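PDB 4GQZ: putative periplasmic or exported protein from Salmonella enterica subsp. enterica serovar Typhimurium, which binds copper in the periplasm and probably contributes to copper resistance. Local coordinates for residues 39-42 and 47-50. Numbering follows the deposited sequence.
Sequences SASI and LKLS
With chi1 at 80°, Ser39 holds OG between its backbone N and carbonyl carbon, and the hydroxyl points toward the neighbouring strand, where it meets CB of Ser50 at 3.3 Å. Ser50 sends its own OG anti to the backbone N (chi1 -168°), where Gly52 O and Gln54 O in the following turn take it up, leaving its methylene to face Ser39. On the opposite face, the CD2 methyl of Leu49 lies against Ala40 CB at 3.6 Å. The CD2 branch of Leu47 turns toward strand 39-42 and comes within 3.3 Å of Ser41 O.

These side chains hang on an antiparallel pairing with two hydrogen-bonded pairs, Ser39 with Ser50 and Ser41 with Lys48, each closed by two backbone bonds. The straightest runs from Lys48 N to Ser41 O, 2.8 Å long with 170° at the hydrogen. Lys48 O receives Ser41 N in its carbonyl plane, is approached by Ala40 CA in a CH···O contact of 3.2 Å, and accepts a weak hydrogen bond from a water that also binds Ser39 OG at 2.8 Å. That water bridges the two strands loosely on the face that carries the serines and the lysine. There the extended Lys48 chain passes Ser41 OG, CD to OG 4.0 Å, before its ammonium end leads away.

The two strands form a beta hairpin at the middle of a four-stranded antiparallel sheet: backbone bonds join Ala40 and Ile42 to Leu83 and His81 on one flank, Leu47 and Leu49 to Leu58 and Tyr56 on the other. Helix 20-28 covers the apolar face, with Val24 against Ile42 and Leu47, Ile23 against Leu47 and Ile27 against Leu49.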
ATOM      1  N   SER B  39       9.934 -12.482  13.360  1.00 26.20           N
ATOM      2  CA  SER B  39      10.827 -11.907  12.361  1.00 25.74           C
ATOM      3  C   SER B  39      10.056 -11.094  11.310  1.00 23.38           C
ATOM      4  O   SER B  39       8.920 -11.422  10.953  1.00 20.74           O
ATOM      5  CB  SER B  39      11.655 -12.991  11.680  1.00 27.96           C
ATOM      6  OG  SER B  39      10.900 -13.643  10.679  1.00 33.17           O
ATOM      7  N   ALA B  40      10.683 -10.025  10.832  1.00 21.87           N
ATOM      8  CA  ALA B  40      10.093  -9.168   9.817  1.00 21.64           C
ATOM      9  C   ALA B  40      11.201  -8.553   8.983  1.00 21.34           C
ATOM     10  O   ALA B  40      12.126  -7.913   9.515  1.00 20.96           O
ATOM     11  CB  ALA B  40       9.259  -8.072  10.473  1.00 21.89           C
ATOM     12  N   SER B  41      11.117  -8.750   7.674  1.00 19.91           N
ATOM     13  CA  SER B  41      12.044  -8.110   6.770  1.00 21.66           C
ATOM     14  C   SER B  41      11.245  -7.518   5.619  1.00 21.56           C
ATOM     15  O   SER B  41      10.094  -7.914   5.379  1.00 20.49           O
ATOM     16  CB  SER B  41      13.080  -9.114   6.272  1.00 22.58           C
ATOM     17  OG  SER B  41      12.439 -10.224   5.689  1.00 25.50           O
ATOM     18  N   ILE B  42      11.841  -6.580   4.897  1.00 18.06           N
ATOM     19  CA  ILE B  42      11.101  -5.905   3.845  1.00 17.43           C
ATOM     20  C   ILE B  42      11.898  -5.832   2.554  1.00 18.79           C
ATOM     21  O   ILE B  42      13.099  -5.574   2.574  1.00 19.81           O
ATOM     22  CB  ILE B  42      10.620  -4.502   4.317  1.00 17.41           C
ATOM     23  CG1 ILE B  42       9.736  -3.831   3.260  1.00 18.90           C
ATOM     24  CG2 ILE B  42      11.788  -3.618   4.748  1.00 17.99           C
ATOM     25  CD1 ILE B  42       9.007  -2.601   3.780  1.00 19.39           C
ATOM     26  N   LEU B  47       6.426  -7.242   2.483  1.00 17.70           N
ATOM     27  CA  LEU B  47       6.812  -7.346   3.881  1.00 18.57           C
ATOM     28  C   LEU B  47       6.716  -8.840   4.227  1.00 19.47           C
ATOM     29  O   LEU B  47       5.672  -9.451   4.006  1.00 18.18           O
ATOM     30  CB  LEU B  47       5.815  -6.563   4.724  1.00 19.54           C
ATOM     31  CG  LEU B  47       6.104  -6.074   6.140  1.00 23.08           C
ATOM     32  CD1 LEU B  47       4.909  -6.345   7.034  1.00 20.53           C
ATOM     33  CD2 LEU B  47       7.424  -6.587   6.725  1.00 20.45           C
ATOM     34  N   LYS B  48       7.796  -9.443   4.721  1.00 19.64           N
ATOM     35  CA  LYS B  48       7.775 -10.874   5.081  1.00 20.88           C
ATOM     36  C   LYS B  48       7.740 -11.033   6.586  1.00 21.62           C
ATOM     37  O   LYS B  48       8.570 -10.467   7.297  1.00 20.14           O
ATOM     38  CB  LYS B  48       9.005 -11.608   4.548  1.00 21.62           C
ATOM     39  CG  LYS B  48       9.240 -11.502   3.055  1.00 25.04           C
ATOM     40  CD  LYS B  48      10.620 -12.100   2.722  1.00 30.19           C
ATOM     41  CE  LYS B  48      11.041 -11.838   1.278  1.00 33.63           C
ATOM     42  NZ  LYS B  48      12.507 -12.094   1.089  1.00 35.34           N
ATOM     43  N   LEU B  49       6.794 -11.828   7.077  1.00 19.81           N
ATOM     44  CA  LEU B  49       6.635 -11.990   8.516  1.00 21.66           C
ATOM     45  C   LEU B  49       6.689 -13.459   8.873  1.00 21.54           C
ATOM     46  O   LEU B  49       6.217 -14.305   8.113  1.00 21.20           O
ATOM     47  CB  LEU B  49       5.297 -11.420   8.986  1.00 20.83           C
ATOM     48  CG  LEU B  49       5.001  -9.945   8.730  1.00 20.79           C
ATOM     49  CD1 LEU B  49       3.501  -9.645   8.956  1.00 22.75           C
ATOM     50  CD2 LEU B  49       5.867  -9.084   9.611  1.00 20.53           C
ATOM     51  N   SER B  50       7.257 -13.757  10.040  1.00 23.40           N
ATOM     52  CA  SER B  50       7.306 -15.137  10.512  1.00 25.88           C
ATOM     53  C   SER B  50       7.275 -15.270  12.038  1.00 29.25           C
ATOM     54  O   SER B  50       7.842 -14.442  12.756  1.00 27.31           O
ATOM     55  CB  SER B  50       8.514 -15.861   9.923  1.00 28.30           C
ATOM     56  OG  SER B  50       8.406 -17.263  10.147  1.00 31.69           O
TER
HETATM   57  O   HOH W   1      10.381 -12.819   8.085  1.00 25.67           O